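Local coordinates for Sys-1 protein (Caenorhabditis elegans, PDB 3C2G) that acts as a beta-catenin-like transcription coregulator in Wnt asymmetry signalling, binding the TCF factor POP-1 to activate or repress target genes, at residues A[456-461]-A[503-508]; A[460-465]-A[518-523]. One frame throughout, in Å; residues are numbered along the deposited sequence.

Contact 1. Residues A[456-461]-A[503-508]; sequences GLLELR and SWVFRQ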
loop_
_atom_site.group_PDB
_atom_site.type_symbol
_atom_site.label_atom_id
_atom_site.label_comp_id
_atom_site.label_asym_id
_atom_site.label_seq_id
_atom_site.Cartn_x
_atom_site.Cartn_y
_atom_site.Cartn_z
ATOM N N GLY A 456 -10.377 5.557 10.634
ATOM C CA GLY A 456 -9.452 4.831 11.498
ATOM C C GLY A 456 -9.777 4.821 12.988
ATOM O O GLY A 456 -9.226 4.010 13.737
ATOM N N LEU A 457 -10.676 5.708 13.413
ATOM C CA LEU A 457 -10.980 5.916 14.829
ATOM C C LEU A 457 -11.357 4.648 15.613
ATOM O O LEU A 457 -10.903 4.453 16.748
ATOM C CB LEU A 457 -12.061 6.986 14.987
ATOM C CG LEU A 457 -12.227 7.646 16.353
ATOM C CD1 LEU A 457 -10.916 8.227 16.874
ATOM C CD2 LEU A 457 -13.288 8.733 16.266
ATOM N N LEU A 458 -12.171 3.792 15.007
ATOM C CA LEU A 458 -12.626 2.581 15.673
ATOM C C LEU A 458 -11.467 1.665 16.060
ATOM O O LEU A 458 -11.408 1.163 17.187
ATOM C CB LEU A 458 -13.620 1.830 14.789
ATOM C CG LEU A 458 -14.112 0.465 15.274
ATOM C CD1 LEU A 458 -14.768 0.555 16.681
ATOM C CD2 LEU A 458 -15.065 -0.150 14.258
ATOM N N GLU A 459 -10.553 1.465 15.117
ATOM C CA GLU A 459 -9.430 0.570 15.293
ATOM C C GLU A 459 -8.432 1.187 16.261
ATOM O O GLU A 459 -7.769 0.465 17.003
ATOM C CB GLU A 459 -8.770 0.275 13.944
ATOM C CG GLU A 459 -7.719 -0.844 13.984
ATOM C CD GLU A 459 -7.133 -1.201 12.620
ATOM O OE1 GLU A 459 -7.849 -1.101 11.593
ATOM O OE2 GLU A 459 -5.945 -1.604 12.590
ATOM N N LEU A 460 -8.339 2.516 16.253
ATOM C CA LEU A 460 -7.509 3.236 17.202
ATOM C C LEU A 460 -7.988 3.056 18.652
ATOM O O LEU A 460 -7.187 2.820 19.543
ATOM C CB LEU A 460 -7.449 4.727 16.865
ATOM C CG LEU A 460 -6.672 5.589 17.877
ATOM C CD1 LEU A 460 -5.205 5.152 18.008
ATOM C CD2 LEU A 460 -6.747 7.057 17.537
ATOM N N ARG A 461 -9.288 3.183 18.880
ATOM C CA ARG A 461 -9.848 3.109 20.229
ATOM C C ARG A 461 -9.769 1.692 20.764
ATOM O O ARG A 461 -9.542 1.475 21.939
ATOM C CB ARG A 461 -11.288 3.633 20.250
ATOM C CG ARG A 461 -11.350 5.105 19.921
ATOM C CD ARG A 461 -12.738 5.697 19.931
ATOM N NE ARG A 461 -12.589 7.144 20.035
ATOM C CZ ARG A 461 -13.577 8.028 19.988
ATOM N NH1 ARG A 461 -14.836 7.633 19.816
ATOM N NH2 ARG A 461 -13.294 9.318 20.109
ATOM N N SER A 503 -19.917 3.800 24.924
ATOM C CA SER A 503 -21.164 4.416 24.456
ATOM C C SER A 503 -21.114 4.711 22.965
ATOM O O SER A 503 -22.029 4.371 22.228
ATOM C CB SER A 503 -21.429 5.722 25.204
ATOM O OG SER A 503 -21.876 5.466 26.523
ATOM N N TRP A 504 -20.030 5.343 22.532
ATOM C CA TRP A 504 -19.832 5.727 21.141
ATOM C C TRP A 504 -19.985 4.557 20.174
ATOM O O TRP A 504 -20.621 4.690 19.126
ATOM C CB TRP A 504 -18.449 6.354 20.986
ATOM C CG TRP A 504 -18.042 6.614 19.570
ATOM C CD1 TRP A 504 -18.395 7.685 18.799
ATOM C CD2 TRP A 504 -17.185 5.802 18.760
ATOM N NE1 TRP A 504 -17.818 7.586 17.561
ATOM C CE2 TRP A 504 -17.069 6.442 17.506
ATOM C CE3 TRP A 504 -16.497 4.599 18.974
ATOM C CZ2 TRP A 504 -16.299 5.919 16.466
ATOM C CZ3 TRP A 504 -15.728 4.078 17.940
ATOM C CH2 TRP A 504 -15.638 4.737 16.700
ATOM N N VAL A 505 -19.416 3.414 20.538
ATOM C CA VAL A 505 -19.421 2.251 19.667
ATOM C C VAL A 505 -20.851 1.750 19.398
ATOM O O VAL A 505 -21.154 1.260 18.306
ATOM C CB VAL A 505 -18.460 1.126 20.189
ATOM C CG1 VAL A 505 -19.152 0.205 21.187
ATOM C CG2 VAL A 505 -17.925 0.324 19.039
ATOM N N PHE A 506 -21.738 1.901 20.377
ATOM C CA PHE A 506 -23.121 1.473 20.181
ATOM C C PHE A 506 -23.944 2.395 19.283
ATOM O O PHE A 506 -24.943 1.979 18.716
ATOM C CB PHE A 506 -23.801 1.199 21.522
ATOM C CG PHE A 506 -23.313 -0.054 22.176
ATOM C CD1 PHE A 506 -23.766 -1.296 21.747
ATOM C CD2 PHE A 506 -22.367 0.002 23.198
ATOM C CE1 PHE A 506 -23.299 -2.454 22.332
ATOM C CE2 PHE A 506 -21.889 -1.152 23.790
ATOM C CZ PHE A 506 -22.355 -2.384 23.360
ATOM N N ARG A 507 -23.497 3.638 19.140
ATOM C CA ARG A 507 -24.149 4.614 18.276
ATOM C C ARG A 507 -23.616 4.554 16.847
ATOM O O ARG A 507 -24.147 5.211 15.962
ATOM C CB ARG A 507 -23.978 6.025 18.849
ATOM C CG ARG A 507 -24.713 6.246 20.169
ATOM C CD ARG A 507 -24.754 7.715 20.560
ATOM N NE ARG A 507 -23.750 8.061 21.573
ATOM C CZ ARG A 507 -22.594 8.671 21.321
ATOM N NH1 ARG A 507 -22.268 9.013 20.076
ATOM N NH2 ARG A 507 -21.759 8.939 22.315
ATOM N N GLN A 508 -22.564 3.771 16.628
ATOM C CA GLN A 508 -21.968 3.634 15.302
ATOM C C GLN A 508 -22.889 2.820 14.391
ATOM O O GLN A 508 -23.637 1.966 14.884
ATOM C CB GLN A 508 -20.575 2.989 15.377
ATOM C CG GLN A 508 -19.433 3.919 15.781
ATOM C CD GLN A 508 -19.322 5.168 14.912
ATOM O OE1 GLN A 508 -20.049 6.135 15.112
ATOM N NE2 GLN A 508 -18.392 5.156 13.958
#
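Arg461 lays its NH1 over the indole face of Trp504, 3.1 Å above the ring plane and near its centre. The guanidinium stands almost upright on the ring, their planes 78° apart, so it meets the aromatic surface by its edge rather than stacking flat. This is a cation-pi contact, with CZ of Arg461 4.6 Å from the centroid of the six-membered ring of Trp504. The other nitrogens are held by backbone carbonyls, NE by Cys446 O and NH2 by Cys449 O, which fixes the rotation of the group and turns NH1 to the indole. Leu457 CD2 covers one guanidinium face. With CG anti to the backbone N (chi1 172°), Trp504 reaches across to helix 457-472, and its far rim, at CH2, lies 3.8 Å from Leu458 CA. Leu458 CD1 fills the angle beside the ring, 3.9 Å from both Trp504 CZ3 and Val505 CG2. Gln508 CG lies against the opposite indole face, offset toward the rim. A large flat tryptophan suits this place because it bridges helices whose axes stay 11.8 Å apart, and a long arginine can meet it. Such near-antiparallel packing (149°) of successive helices is characteristic of the armadillo domain of a beta-catenin.

Contact 2. Residues A[460-465]-A[518-523]; sequences LRSTIL and KQQLVE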
loop_
_atom_site.group_PDB
_atom_site.type_symbol
_atom_site.label_atom_id
_atom_site.label_comp_id
_atom_site.label_asym_id
_atom_site.label_seq_id
_atom_site.Cartn_x
_atom_site.Cartn_y
_atom_site.Cartn_z
ATOM N N LEU A 460 -8.339 2.516 16.253
ATOM C CA LEU A 460 -7.509 3.236 17.202
ATOM C C LEU A 460 -7.988 3.056 18.652
ATOM O O LEU A 460 -7.187 2.820 19.543
ATOM C CB LEU A 460 -7.449 4.727 16.865
ATOM C CG LEU A 460 -6.672 5.589 17.877
ATOM C CD1 LEU A 460 -5.205 5.152 18.008
ATOM C CD2 LEU A 460 -6.747 7.057 17.537
ATOM N N ARG A 461 -9.288 3.183 18.880
ATOM C CA ARG A 461 -9.848 3.109 20.229
ATOM C C ARG A 461 -9.769 1.692 20.764
ATOM O O ARG A 461 -9.542 1.475 21.939
ATOM C CB ARG A 461 -11.288 3.633 20.250
ATOM C CG ARG A 461 -11.350 5.105 19.921
ATOM C CD ARG A 461 -12.738 5.697 19.931
ATOM N NE ARG A 461 -12.589 7.144 20.035
ATOM C CZ ARG A 461 -13.577 8.028 19.988
ATOM N NH1 ARG A 461 -14.836 7.633 19.816
ATOM N NH2 ARG A 461 -13.294 9.318 20.109
ATOM N N SER A 462 -9.925 0.725 19.881
ATOM C CA SER A 462 -9.769 -0.654 20.266
ATOM C C SER A 462 -8.322 -0.929 20.691
ATOM O O SER A 462 -8.090 -1.609 21.692
ATOM C CB SER A 462 -10.173 -1.552 19.103
ATOM O OG SER A 462 -10.166 -2.905 19.492
ATOM N N THR A 463 -7.365 -0.381 19.940
ATOM C CA THR A 463 -5.929 -0.599 20.178
ATOM C C THR A 463 -5.466 0.100 21.456
ATOM O O THR A 463 -4.606 -0.401 22.173
ATOM C CB THR A 463 -5.084 -0.104 18.969
ATOM O OG1 THR A 463 -5.511 -0.785 17.787
ATOM C CG2 THR A 463 -3.597 -0.366 19.167
ATOM N N ILE A 464 -6.046 1.259 21.738
ATOM C CA ILE A 464 -5.722 1.992 22.951
ATOM C C ILE A 464 -6.134 1.199 24.198
ATOM O O ILE A 464 -5.375 1.135 25.170
ATOM C CB ILE A 464 -6.381 3.369 22.969
ATOM C CG1 ILE A 464 -5.710 4.286 21.942
ATOM C CG2 ILE A 464 -6.303 3.981 24.367
ATOM C CD1 ILE A 464 -6.456 5.584 21.706
ATOM N N LEU A 465 -7.321 0.593 24.163
ATOM C CA LEU A 465 -7.795 -0.174 25.303
ATOM C C LEU A 465 -6.807 -1.292 25.577
ATOM O O LEU A 465 -6.466 -1.570 26.736
ATOM C CB LEU A 465 -9.197 -0.743 25.071
ATOM C CG LEU A 465 -10.320 0.269 24.895
ATOM C CD1 LEU A 465 -11.638 -0.452 24.594
ATOM C CD2 LEU A 465 -10.456 1.180 26.114
ATOM N N LYS A 518 -15.809 -3.847 16.428
ATOM C CA LYS A 518 -16.729 -3.364 17.445
ATOM C C LYS A 518 -16.844 -4.390 18.570
ATOM O O LYS A 518 -16.810 -4.040 19.752
ATOM C CB LYS A 518 -18.107 -3.038 16.842
ATOM C CG LYS A 518 -18.122 -1.754 16.014
ATOM C CD LYS A 518 -19.264 -1.702 15.023
ATOM C CE LYS A 518 -20.469 -0.994 15.597
ATOM N NZ LYS A 518 -21.510 -0.781 14.551
ATOM N N GLN A 519 -16.952 -5.660 18.199
ATOM C CA GLN A 519 -16.968 -6.710 19.189
ATOM C C GLN A 519 -15.681 -6.706 20.026
ATOM O O GLN A 519 -15.760 -6.822 21.247
ATOM C CB GLN A 519 -17.227 -8.070 18.539
ATOM C CG GLN A 519 -17.245 -9.260 19.513
ATOM C CD GLN A 519 -18.287 -9.120 20.620
ATOM O OE1 GLN A 519 -19.336 -8.493 20.435
ATOM N NE2 GLN A 519 -18.000 -9.715 21.777
ATOM N N GLN A 520 -14.512 -6.541 19.397
ATOM C CA GLN A 520 -13.255 -6.572 20.159
ATOM C C GLN A 520 -13.077 -5.366 21.088
ATOM O O GLN A 520 -12.432 -5.483 22.120
ATOM C CB GLN A 520 -12.014 -6.830 19.283
ATOM C CG GLN A 520 -11.442 -5.621 18.559
ATOM C CD GLN A 520 -10.034 -5.846 17.954
ATOM O OE1 GLN A 520 -9.493 -6.961 17.964
ATOM N NE2 GLN A 520 -9.450 -4.768 17.418
ATOM N N LEU A 521 -13.664 -4.227 20.730
ATOM C CA LEU A 521 -13.620 -3.031 21.567
ATOM C C LEU A 521 -14.454 -3.238 22.823
ATOM O O LEU A 521 -14.063 -2.812 23.914
ATOM C CB LEU A 521 -14.139 -1.808 20.799
ATOM C CG LEU A 521 -14.011 -0.454 21.503
ATOM C CD1 LEU A 521 -13.783 0.640 20.510
ATOM C CD2 LEU A 521 -15.228 -0.133 22.368
ATOM N N VAL A 522 -15.611 -3.874 22.647
ATOM C CA VAL A 522 -16.521 -4.177 23.731
ATOM C C VAL A 522 -15.841 -5.094 24.748
ATOM O O VAL A 522 -15.866 -4.815 25.958
ATOM C CB VAL A 522 -17.822 -4.803 23.183
ATOM C CG1 VAL A 522 -18.627 -5.459 24.286
ATOM C CG2 VAL A 522 -18.652 -3.734 22.485
ATOM N N GLU A 523 -15.214 -6.163 24.242
ATOM C CA GLU A 523 -14.540 -7.161 25.070
ATOM C C GLU A 523 -13.382 -6.538 25.830
ATOM O O GLU A 523 -13.203 -6.782 27.027
ATOM C CB GLU A 523 -14.029 -8.327 24.215
ATOM C CG GLU A 523 -15.137 -9.182 23.606
ATOM C CD GLU A 523 -14.619 -10.302 22.705
ATOM O OE1 GLU A 523 -15.281 -10.583 21.671
ATOM O OE2 GLU A 523 -13.557 -10.906 23.024
#
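Ser462 OG receives Gln520 NE2 at 2.9 Å, a weak hydrogen bond because its N-H...O angle is only 116°. Gln520 takes the crowded position at chi1 (82°), with CG between the backbone N and the carbonyl carbon, and its extended chain then runs alongside the serine until the amide comes next to the hydroxyl. The small serine suits this site because it lets the backbones close in: Ser462 CA and Leu521 CA are just 4.7 Å apart, where the helix axes approach to 9.0 Å. Leu521 works as the apolar counterpart, its CD1 lying 3.9 Å from both Ser462 N and Arg461 CB; the same side chain also touches Val505 on helix 494-507. One turn on, Leu465 CD1 rests 3.9 Å from Leu521 CG and also touches the Leu521 carbonyl oxygen, and its apolar branches suit an interface next to another leucine. That carbonyl accepts a hydrogen bond from Thr525 OG1, and Ser462 O one from Arg524 NH1, so both of these carbonyls have a side-chain partner. Close packing of neighbouring, nearly parallel helices (30°) with small and aliphatic residues between them is consistent with the stacked helices of the armadillo superhelix.

Both contacts start from the same helix, 457-472, on overlapping segments that share Leu460 and Arg461. From there the chain runs into helix 494-507, where contact 1 closes a loop of 41 residues, and then turns into helix 515-535, where contact 2 closes one of 52. The second loop opens before the first has fully left its starting segment and ends after it, so the two overlap and cross rather than nest. Their centres lie about 8 Å apart, and Leu458, Lys518 and Leu521 fill the seam between them. Together they tie three successive helices together near the C-terminal end of the armadillo domain. Outside both interfaces, Glu459 on the shared helix pairs with a basic side chain of the bound peptide.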